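Local coordinates for protein uncharacterized conserved (Bdellovibrio bacteriovorus, PDB 7O21) that probably trims cell-wall peptidoglycan as an L,D-carboxypeptidase of the YkuD family, an editing activity linked to the curved cell shape of this predatory bacterium, at residues V46-R51 against H86-G91; T116-L121 against N127-G132; Q251-Q256 against L262-Q267; I282-S287 against Y291-E296. One frame throughout, in Å; residues are numbered along the deposited sequence. Where two conformers were deposited one is given.

Contact 1. Residues V46-R51 against H86-G91; sequences VDKEQR and HKTPEG
Lys48 sets CG opposite its carbonyl carbon (chi1 -63°) and then runs extended to the ammonium, while Thr88 tucks OG1 between its own backbone N and carbonyl carbon (chi1 46°), so the two polar ends meet. Lys48 NZ donates to Thr88 OG1 at 2.8 Å. The same nitrogen donates to Pro89 O at 2.9 Å, approaching from above the carbonyl plane, 65° out of it, and so not along a lone pair. A water extends the grip, accepting from Lys48 NZ at 3.3 Å and from Thr88 N at 3.0 Å. The lysine starts just beyond strand 42-47, where the chain turns; there Asp47 OD1 accepts from Gln50 N at 3.0 Å in an Asx motif. Outside the two segments, Asp177 OD1 forms a salt bridge with Lys48 NZ, and Glu90 OE1 accepts from the backbone N of Asp177. The contact thus pins the loop ahead of strand 91-99 to the end of strand 42-47 through one side chain. With a carboxylate, a hydroxyl, a carbonyl and a water around a single ammonium, the acceptors outnumber its three protons, which is consistent with a charged lysine, its charge probably offset in part by Asp177.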
# COMPACT_ATOMS: atom_id res chain seq x y z
N VAL A 46 -0.21 17.13 14.77
CA VAL A 46 0.87 18.07 14.46
C VAL A 46 0.26 19.41 14.07
O VAL A 46 -0.54 19.49 13.13
CB VAL A 46 1.78 17.54 13.34
CG1 VAL A 46 2.91 18.54 13.05
CG2 VAL A 46 2.33 16.17 13.67
N ASP A 47 0.64 20.46 14.78
CA ASP A 47 0.14 21.82 14.58
C ASP A 47 1.30 22.61 13.99
O ASP A 47 2.22 23.02 14.72
CB ASP A 47 -0.30 22.36 15.95
CG ASP A 47 -0.78 23.79 15.91
OD1 ASP A 47 -0.50 24.52 14.94
OD2 ASP A 47 -1.45 24.17 16.89
N LYS A 48 1.29 22.81 12.67
CA LYS A 48 2.42 23.47 12.02
C LYS A 48 2.60 24.89 12.52
O LYS A 48 3.73 25.33 12.75
CB LYS A 48 2.26 23.48 10.50
CG LYS A 48 2.25 22.12 9.84
CD LYS A 48 2.19 22.31 8.32
CE LYS A 48 2.10 20.99 7.58
NZ LYS A 48 1.74 21.25 6.15
N GLU A 49 1.49 25.63 12.68
CA GLU A 49 1.59 27.03 13.07
C GLU A 49 2.26 27.18 14.43
O GLU A 49 3.14 28.03 14.61
CB GLU A 49 0.20 27.65 13.08
CG GLU A 49 0.16 29.06 13.65
CD GLU A 49 -1.25 29.57 13.81
OE1 GLU A 49 -2.19 28.87 13.38
OE2 GLU A 49 -1.44 30.67 14.38
N GLN A 50 1.85 26.37 15.41
CA GLN A 50 2.40 26.44 16.75
C GLN A 50 3.69 25.66 16.91
O GLN A 50 4.31 25.73 17.98
CB GLN A 50 1.37 25.96 17.77
CG GLN A 50 0.10 26.82 17.81
CD GLN A 50 0.38 28.28 18.11
OE1 GLN A 50 -0.09 29.18 17.40
NE2 GLN A 50 1.15 28.53 19.16
N ARG A 51 4.12 24.91 15.89
CA ARG A 51 5.32 24.08 16.00
C ARG A 51 5.22 23.11 17.18
O ARG A 51 6.12 23.02 18.02
CB ARG A 51 6.60 24.94 16.05
CG ARG A 51 6.87 25.70 14.76
CD ARG A 51 7.99 26.72 14.95
NE ARG A 51 7.67 27.67 16.01
CZ ARG A 51 7.37 28.95 15.80
NH1 ARG A 51 7.36 29.45 14.57
NH2 ARG A 51 7.09 29.74 16.83
N HIS A 86 5.55 27.53 -1.29
CA HIS A 86 6.34 27.21 -0.10
C HIS A 86 5.59 26.41 0.95
O HIS A 86 6.08 26.27 2.08
CB HIS A 86 6.99 28.44 0.55
CG HIS A 86 7.92 29.18 -0.36
ND1 HIS A 86 9.13 28.65 -0.77
CD2 HIS A 86 7.86 30.43 -0.87
CE1 HIS A 86 9.74 29.53 -1.54
NE2 HIS A 86 8.99 30.62 -1.62
N LYS A 87 4.41 25.90 0.63
CA LYS A 87 3.61 25.14 1.57
C LYS A 87 3.88 23.65 1.43
O LYS A 87 4.46 23.18 0.45
CB LYS A 87 2.12 25.45 1.39
CG LYS A 87 1.80 26.94 1.50
CD LYS A 87 0.30 27.21 1.41
CE LYS A 87 -0.41 26.73 2.66
NZ LYS A 87 -1.84 27.14 2.70
N THR A 88 3.46 22.90 2.44
CA THR A 88 3.71 21.47 2.55
C THR A 88 2.38 20.75 2.75
O THR A 88 1.40 21.35 3.21
CB THR A 88 4.61 21.19 3.76
OG1 THR A 88 4.13 21.93 4.89
CG2 THR A 88 6.05 21.63 3.47
N PRO A 89 2.31 19.46 2.43
CA PRO A 89 1.04 18.75 2.54
C PRO A 89 0.49 18.74 3.96
O PRO A 89 1.23 18.69 4.94
CB PRO A 89 1.37 17.33 2.06
CG PRO A 89 2.56 17.51 1.17
CD PRO A 89 3.35 18.63 1.79
N GLU A 90 -0.83 18.79 4.05
CA GLU A 90 -1.54 18.58 5.30
C GLU A 90 -2.60 17.52 5.06
O GLU A 90 -3.11 17.38 3.94
CB GLU A 90 -2.15 19.89 5.86
CG GLU A 90 -3.26 20.49 5.02
CD GLU A 90 -3.83 21.77 5.63
OE1 GLU A 90 -3.85 21.90 6.87
OE2 GLU A 90 -4.29 22.64 4.86
N GLY A 91 -2.92 16.76 6.09
CA GLY A 91 -3.92 15.73 5.92
C GLY A 91 -3.99 14.78 7.09
O GLY A 91 -3.43 15.02 8.17
O HOH W 1 2.39 24.19 4.87

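Contact 2. Residues T116-L121 against N127-G132; sequences TNYPNL and NKTGSG
The Tyr118 ring presents its edge to segment 127-132, with Gly130 N in the ring plane beside the hydroxyl, and one of its faces carries Pro119 CB, 4.0 Å above the ring centre. Pro89, from the loop before strand 91-99, packs against the other side near CE1. The cis peptide bond before Pro119 lets the proline lie over the ring. Across the contact, Gly130 N donates to Tyr118 OH at 2.9 Å, nearly straight at 167°. Thr129 CA lies 3.3 Å from the same Tyr118 OH, and Ser131 O comes obliquely to within 3.4 Å of Tyr118 CE2, so the peptide chain curls around the phenol end. With chi1 at 175°, CG stands anti to the backbone N and the ring extends toward this loop. Beside it, Pro119 CB meets the methyl Thr129 CG2 at 3.5 Å. The backbone beneath the tyrosine is held by an ST turn, Tyr118 N donating to Thr116 OG1. Helix 121-126 links the segments, and Gly132 lies near Cys151, the predicted nucleophile, and a bound thiocyanate, probably from the crystallisation liquor. As the phenol oxygen accepts from a backbone N-H, a directional bond as well as packing ties the glycine-containing loop to the tyrosine.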
# COMPACT_ATOMS: atom_id res chain seq x y z
N THR A 116 4.56 7.15 6.68
CA THR A 116 3.12 7.35 6.64
C THR A 116 2.52 6.70 5.39
O THR A 116 3.23 6.14 4.54
CB THR A 116 2.76 8.84 6.64
OG1 THR A 116 3.10 9.42 5.36
CG2 THR A 116 3.45 9.60 7.79
N ASN A 117 1.20 6.79 5.28
CA ASN A 117 0.49 6.36 4.08
C ASN A 117 0.31 7.50 3.08
O ASN A 117 -0.51 7.36 2.16
CB ASN A 117 -0.85 5.72 4.44
CG ASN A 117 -1.83 6.70 5.07
OD1 ASN A 117 -1.44 7.55 5.84
ND2 ASN A 117 -3.11 6.60 4.69
N TYR A 118 1.01 8.61 3.24
CA TYR A 118 0.93 9.65 2.22
C TYR A 118 1.47 9.12 0.90
O TYR A 118 2.54 8.51 0.87
CB TYR A 118 1.75 10.89 2.62
CG TYR A 118 1.76 11.93 1.51
CD1 TYR A 118 0.77 12.90 1.45
CD2 TYR A 118 2.73 11.92 0.52
CE1 TYR A 118 0.75 13.84 0.43
CE2 TYR A 118 2.72 12.85 -0.50
CZ TYR A 118 1.73 13.81 -0.54
OH TYR A 118 1.70 14.75 -1.54
N PRO A 119 0.78 9.38 -0.23
CA PRO A 119 -0.48 10.12 -0.35
C PRO A 119 -1.69 9.22 -0.07
O PRO A 119 -1.72 8.07 -0.53
CB PRO A 119 -0.47 10.55 -1.83
CG PRO A 119 0.29 9.43 -2.51
CD PRO A 119 1.36 9.04 -1.54
N ASN A 120 -2.66 9.72 0.69
CA ASN A 120 -3.85 8.94 1.01
C ASN A 120 -4.88 9.10 -0.11
O ASN A 120 -4.62 9.72 -1.15
CB ASN A 120 -4.39 9.29 2.40
CG ASN A 120 -5.00 10.68 2.48
OD1 ASN A 120 -5.34 11.31 1.47
ND2 ASN A 120 -5.16 11.16 3.69
N LEU A 121 -6.07 8.54 0.09
CA LEU A 121 -7.06 8.55 -0.98
C LEU A 121 -7.54 9.96 -1.30
O LEU A 121 -7.87 10.23 -2.47
CB LEU A 121 -8.23 7.64 -0.62
CG LEU A 121 -8.01 6.12 -0.74
CD1 LEU A 121 -9.31 5.37 -0.46
CD2 LEU A 121 -7.44 5.73 -2.10
N ASN A 127 -4.63 14.50 -6.98
CA ASN A 127 -3.64 14.18 -8.01
C ASN A 127 -2.55 15.24 -8.13
O ASN A 127 -2.07 15.54 -9.23
CB ASN A 127 -4.30 13.90 -9.36
CG ASN A 127 -3.42 13.07 -10.27
OD1 ASN A 127 -2.58 12.30 -9.81
ND2 ASN A 127 -3.62 13.22 -11.58
N LYS A 128 -2.13 15.81 -7.00
CA LYS A 128 -1.03 16.78 -6.97
C LYS A 128 -0.02 16.40 -5.89
O LYS A 128 0.44 17.23 -5.10
CB LYS A 128 -1.53 18.22 -6.81
CG LYS A 128 -2.69 18.56 -7.73
CD LYS A 128 -2.81 20.06 -7.96
CE LYS A 128 -3.47 20.74 -6.77
NZ LYS A 128 -4.88 21.13 -7.06
N THR A 129 0.35 15.12 -5.88
CA THR A 129 1.17 14.57 -4.82
C THR A 129 2.65 14.91 -5.02
O THR A 129 3.13 15.05 -6.15
CB THR A 129 0.99 13.06 -4.76
OG1 THR A 129 1.54 12.47 -5.94
CG2 THR A 129 -0.48 12.69 -4.65
N GLY A 130 3.37 15.04 -3.91
CA GLY A 130 4.78 15.36 -3.94
C GLY A 130 5.65 14.30 -3.29
O GLY A 130 5.42 13.10 -3.47
N SER A 131 6.65 14.74 -2.54
CA SER A 131 7.56 13.80 -1.89
C SER A 131 6.91 13.19 -0.65
O SER A 131 5.96 13.75 -0.08
CB SER A 131 8.88 14.48 -1.53
OG SER A 131 8.68 15.83 -1.15
N GLY A 132 7.43 12.04 -0.23
CA GLY A 132 6.84 11.32 0.88
C GLY A 132 6.88 12.10 2.18
O GLY A 132 7.62 13.07 2.35

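Contact 3. Residues Q251-Q256 against L262-Q267; sequences QPYIVQ and LVKTLQ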
# COMPACT_ATOMS: atom_id res chain seq x y z
N GLN A 251 -17.62 2.08 18.10
CA GLN A 251 -17.40 3.50 18.22
C GLN A 251 -16.25 3.91 17.29
O GLN A 251 -15.15 3.36 17.40
CB GLN A 251 -17.04 3.86 19.66
CG GLN A 251 -16.62 5.30 19.81
CD GLN A 251 -16.19 5.59 21.22
OE1 GLN A 251 -16.98 5.44 22.16
NE2 GLN A 251 -14.94 6.01 21.38
N PRO A 252 -16.48 4.82 16.35
CA PRO A 252 -15.49 5.09 15.30
C PRO A 252 -14.49 6.17 15.65
O PRO A 252 -14.70 7.02 16.53
CB PRO A 252 -16.37 5.58 14.14
CG PRO A 252 -17.48 6.28 14.83
CD PRO A 252 -17.79 5.44 16.04
N TYR A 253 -13.34 6.11 14.96
CA TYR A 253 -12.52 7.30 14.76
C TYR A 253 -13.33 8.26 13.90
O TYR A 253 -13.97 7.86 12.93
CB TYR A 253 -11.26 7.01 13.92
CG TYR A 253 -10.07 6.29 14.53
CD1 TYR A 253 -9.22 6.91 15.44
CD2 TYR A 253 -9.74 5.02 14.11
CE1 TYR A 253 -8.10 6.23 15.96
CE2 TYR A 253 -8.65 4.36 14.61
CZ TYR A 253 -7.83 4.96 15.51
OH TYR A 253 -6.75 4.24 15.99
N ILE A 254 -13.29 9.54 14.25
CA ILE A 254 -13.90 10.60 13.44
C ILE A 254 -12.93 11.77 13.40
O ILE A 254 -12.58 12.33 14.44
CB ILE A 254 -15.26 11.07 14.00
CG1 ILE A 254 -16.18 9.87 14.19
CG2 ILE A 254 -15.88 12.11 13.04
CD1 ILE A 254 -17.53 10.22 14.85
N VAL A 255 -12.48 12.11 12.19
CA VAL A 255 -11.64 13.28 11.96
C VAL A 255 -12.31 14.12 10.88
O VAL A 255 -12.67 13.61 9.82
CB VAL A 255 -10.22 12.89 11.53
CG1 VAL A 255 -9.37 14.13 11.31
CG2 VAL A 255 -9.59 12.03 12.60
N GLN A 256 -12.45 15.42 11.14
CA GLN A 256 -13.04 16.34 10.18
C GLN A 256 -12.14 17.57 10.11
O GLN A 256 -12.03 18.31 11.09
CB GLN A 256 -14.45 16.74 10.60
CG GLN A 256 -15.31 17.20 9.43
CD GLN A 256 -14.92 18.57 8.90
OE1 GLN A 256 -14.42 18.71 7.77
NE2 GLN A 256 -15.15 19.59 9.72
N LEU A 262 -13.15 11.74 7.70
CA LEU A 262 -12.68 10.36 7.72
C LEU A 262 -13.32 9.68 8.92
O LEU A 262 -13.24 10.20 10.05
CB LEU A 262 -11.15 10.32 7.83
CG LEU A 262 -10.38 9.01 7.65
CD1 LEU A 262 -10.51 8.09 8.86
CD2 LEU A 262 -10.73 8.29 6.38
N VAL A 263 -13.97 8.55 8.68
CA VAL A 263 -14.57 7.73 9.73
C VAL A 263 -14.02 6.32 9.58
O VAL A 263 -14.03 5.77 8.47
CB VAL A 263 -16.11 7.73 9.62
CG1 VAL A 263 -16.72 6.85 10.68
CG2 VAL A 263 -16.64 9.16 9.77
N LYS A 264 -13.52 5.74 10.67
CA LYS A 264 -13.02 4.36 10.64
C LYS A 264 -13.62 3.60 11.81
O LYS A 264 -13.62 4.09 12.94
CB LYS A 264 -11.49 4.34 10.69
CG LYS A 264 -10.88 2.94 10.63
CD LYS A 264 -9.36 3.05 10.71
CE LYS A 264 -8.67 1.69 10.66
NZ LYS A 264 -7.18 1.85 10.54
N THR A 265 -14.13 2.39 11.53
CA THR A 265 -14.87 1.61 12.52
C THR A 265 -14.66 0.13 12.24
O THR A 265 -14.25 -0.27 11.15
CB THR A 265 -16.36 1.98 12.47
OG1 THR A 265 -17.09 1.20 13.42
CG2 THR A 265 -16.93 1.71 11.10
N LEU A 266 -14.88 -0.69 13.27
CA LEU A 266 -15.04 -2.13 13.09
C LEU A 266 -16.52 -2.42 12.83
O LEU A 266 -17.38 -2.08 13.65
CB LEU A 266 -14.54 -2.89 14.33
CG LEU A 266 -14.50 -4.42 14.20
CD1 LEU A 266 -13.51 -4.84 13.13
CD2 LEU A 266 -14.10 -5.05 15.52
N GLN A 267 -16.80 -3.01 11.68
CA GLN A 267 -18.17 -3.18 11.19
C GLN A 267 -18.55 -4.65 11.21
O GLN A 267 -17.81 -5.50 10.71
CB GLN A 267 -18.25 -2.67 9.76
CG GLN A 267 -19.56 -2.97 9.03
CD GLN A 267 -19.46 -2.64 7.55
OE1 GLN A 267 -19.48 -1.48 7.16
NE2 GLN A 267 -19.30 -3.66 6.73
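Tyr253 and Lys264 form the closely fitted part of this antiparallel pairing: Tyr253 N donates to Lys264 O at 2.9 Å, in the carbonyl plane but with a bent N-H...O angle of 134°, and Lys264 N returns a bond to Tyr253 O. Their side chains lie alongside one another and point the same way. Lys264 CB meets the ring edge at Tyr253 CD2 (3.9 Å), and the extended chain keeps CD beside the same atom; this detail belongs to one of two deposited conformers of the tyrosine and is less certain than the backbone. Val255 and Leu262 make the second hydrogen-bonded pair, and it is straighter, with Val255 N to Leu262 O at 3.0 Å and 172°. Between the pairs, Val263 CA approaches Tyr253 O at 3.3 Å in a CA-H...O contact.

The other face is looser. In the non-hydrogen-bonded pair, Ile254 CG2 and Val263 CG2 come no nearer than 4.5 Å. Val263 CG1 packs instead on Pro252 CB at 3.7 Å; Pro252, though partly exposed, fits closely at the end of the ladder.

The axes of 253-256 and 262-267 approach to 4.8 Å, nearly antiparallel, in a hairpin inside the curved sheet of the NTF2-like domain. Helix 184-206 packs over the Ile254 and Val263 face, through Leu194 and Val198, and on the other Phe39 packs on Tyr253 and makes a cation-pi contact with Lys264. Strand 30-32 continues the sheet beyond Ile254, and strand 275-287 beyond Val263.

Contact 4. Residues I282-S287 against Y291-E296; sequences IYALKS and YKIIRE
Ile294 and Arg295 both face Tyr283, a classic beta bulge that shifts the register by one residue between Tyr283 and Ala284. Tyr283 O accepts from Ile294 N at 2.9 Å and from Arg295 N at 3.3 Å, where a regular ladder would give one bond. At the bulge, Ile294 holds CG1 between its backbone N and carbonyl carbon (chi1 58°), which lays CG1 3.3 Å from Tyr283 O and lets CD1 reach Leu285 CD1 at 3.9 Å. Arg295 bends at chi2 (-79°) so that NH2 donates to its neighbour's carbonyl, Ile294 O, at 2.8 Å. The Tyr283 side chain crosses that of Arg295 at roughly a right angle and turns its ring edge to Arg295 O.

On the face shared by Ile282, Ala284 and Ile293, Ile282 CG2 presses on Ile293 CG1 at 3.6 Å. Nearer the turn, Lys286 lies alongside Tyr291, with CG 3.4 Å from Tyr291 CE2; a bend at its last torsion (chi4 -82°) directs NZ to the phenol oxygen, a bond left doubtful by the uncertain position of Tyr291 OH. Ser287 CB meets Lys292 CG at 3.6 Å, whereas Lys292 NZ goes on to Thr215 O.

Strand 290-300 is the outermost of this sheet within the chain, though backbone bonds of Ile293 with Phe216 and Asp218 lie along its outer side; strand 260-270 flanks 275-287 on the other. Trp201 of helix 184-206 covers Ile282 and Ile293, while helix 121-126 of the catalytic domain packs on the bulge face, Phe122 edge-to-face with Tyr283.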
# COMPACT_ATOMS: atom_id res chain seq x y z
N ILE A 282 -14.45 5.20 5.76
CA ILE A 282 -15.27 6.06 4.91
C ILE A 282 -14.53 7.37 4.71
O ILE A 282 -14.06 7.99 5.68
CB ILE A 282 -16.63 6.32 5.59
CG1 ILE A 282 -17.31 4.98 5.92
CG2 ILE A 282 -17.50 7.23 4.74
CD1 ILE A 282 -18.45 5.11 6.91
N TYR A 283 -14.40 7.79 3.46
CA TYR A 283 -13.79 9.06 3.09
C TYR A 283 -14.89 9.92 2.49
O TYR A 283 -15.56 9.49 1.55
CB TYR A 283 -12.72 8.85 2.02
CG TYR A 283 -11.56 7.95 2.41
CD1 TYR A 283 -11.71 6.57 2.46
CD2 TYR A 283 -10.32 8.50 2.71
CE1 TYR A 283 -10.65 5.76 2.81
CE2 TYR A 283 -9.26 7.68 3.07
CZ TYR A 283 -9.43 6.33 3.11
OH TYR A 283 -8.36 5.52 3.45
N ALA A 284 -15.09 11.12 3.04
CA ALA A 284 -16.16 11.99 2.58
C ALA A 284 -15.65 13.41 2.44
O ALA A 284 -14.63 13.79 3.02
CB ALA A 284 -17.40 11.94 3.49
N LEU A 285 -16.35 14.20 1.62
CA LEU A 285 -16.03 15.60 1.41
C LEU A 285 -17.26 16.44 1.68
O LEU A 285 -18.40 16.00 1.44
CB LEU A 285 -15.53 15.88 -0.02
CG LEU A 285 -14.21 15.21 -0.41
CD1 LEU A 285 -13.93 15.43 -1.90
CD2 LEU A 285 -13.05 15.71 0.47
N LYS A 286 -17.03 17.67 2.15
CA LYS A 286 -18.12 18.61 2.38
C LYS A 286 -18.94 18.80 1.11
O LYS A 286 -18.41 18.91 0.00
CB LYS A 286 -17.55 19.97 2.78
CG LYS A 286 -17.11 20.05 4.22
CD LYS A 286 -16.88 21.51 4.62
CE LYS A 286 -16.55 21.64 6.11
NZ LYS A 286 -17.78 21.61 6.95
N SER A 287 -20.26 18.86 1.30
CA SER A 287 -21.23 19.14 0.26
C SER A 287 -22.28 20.03 0.90
O SER A 287 -23.08 19.56 1.71
CB SER A 287 -21.89 17.84 -0.21
OG SER A 287 -22.82 18.10 -1.26
N TYR A 291 -22.14 16.15 4.07
CA TYR A 291 -20.99 15.44 3.53
C TYR A 291 -21.47 14.39 2.54
O TYR A 291 -22.56 13.84 2.69
CB TYR A 291 -20.18 14.75 4.65
CG TYR A 291 -19.45 15.74 5.49
CD1 TYR A 291 -20.07 16.32 6.59
CD2 TYR A 291 -18.16 16.15 5.16
CE1 TYR A 291 -19.41 17.25 7.36
CE2 TYR A 291 -17.51 17.10 5.92
CZ TYR A 291 -18.14 17.64 7.01
OH TYR A 291 -17.49 18.59 7.77
N LYS A 292 -20.64 14.12 1.53
CA LYS A 292 -20.89 13.03 0.60
C LYS A 292 -19.68 12.10 0.53
O LYS A 292 -18.54 12.57 0.39
CB LYS A 292 -21.27 13.53 -0.79
CG LYS A 292 -22.58 14.31 -0.76
CD LYS A 292 -23.39 14.13 -2.03
CE LYS A 292 -24.73 14.82 -1.90
NZ LYS A 292 -25.86 13.86 -2.04
N ILE A 293 -19.95 10.80 0.61
CA ILE A 293 -18.91 9.78 0.58
C ILE A 293 -18.32 9.66 -0.82
O ILE A 293 -19.04 9.50 -1.81
CB ILE A 293 -19.50 8.44 1.06
CG1 ILE A 293 -19.99 8.54 2.51
CG2 ILE A 293 -18.49 7.33 0.90
CD1 ILE A 293 -20.82 7.32 2.95
N ILE A 294 -16.99 9.78 -0.91
CA ILE A 294 -16.26 9.64 -2.16
C ILE A 294 -15.56 8.29 -2.28
O ILE A 294 -15.25 7.85 -3.38
CB ILE A 294 -15.26 10.80 -2.37
CG1 ILE A 294 -14.27 10.88 -1.21
CG2 ILE A 294 -16.03 12.10 -2.53
CD1 ILE A 294 -13.00 11.62 -1.59
N ARG A 295 -15.24 7.66 -1.15
CA ARG A 295 -14.56 6.36 -1.17
C ARG A 295 -14.99 5.60 0.07
O ARG A 295 -15.25 6.19 1.12
CB ARG A 295 -13.03 6.51 -1.13
CG ARG A 295 -12.39 7.47 -2.14
CD ARG A 295 -12.27 6.84 -3.53
NE ARG A 295 -11.57 7.69 -4.48
CZ ARG A 295 -12.15 8.55 -5.31
NH1 ARG A 295 -11.41 9.27 -6.14
NH2 ARG A 295 -13.47 8.71 -5.31
N GLU A 296 -15.12 4.28 -0.05
CA GLU A 296 -15.50 3.44 1.08
C GLU A 296 -14.72 2.14 0.96
O GLU A 296 -14.82 1.45 -0.06
CB GLU A 296 -17.01 3.18 1.06
CG GLU A 296 -17.52 2.35 2.24
CD GLU A 296 -19.02 2.34 2.36
OE1 GLU A 296 -19.66 3.24 1.77
OE2 GLU A 296 -19.59 1.46 3.03

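Contacts 1 and 2 are surface contacts involving loops of the catalytic domain, each led by one reaching side chain, an ammonium in the first and a phenol in the second; they meet where Pro89 CB packs on Tyr118 CE1 at 3.9 Å. Contacts 3 and 4 are two hairpins of a single NTF2-like sheet, contact 3 buried, contact 4 partly so, held by repeated backbone bonds with apolar packing; strands 260-270 and 275-287 are neighbours, and Val263 O lies 2.8 Å from Ile282 N, a probable hydrogen bond. The ladder of contact 3 is regular, that of contact 4 bulged. Leu121 of contact 2 packs on Tyr283 and Arg295 of contact 4, joining the catalytic and NTF2-like parts.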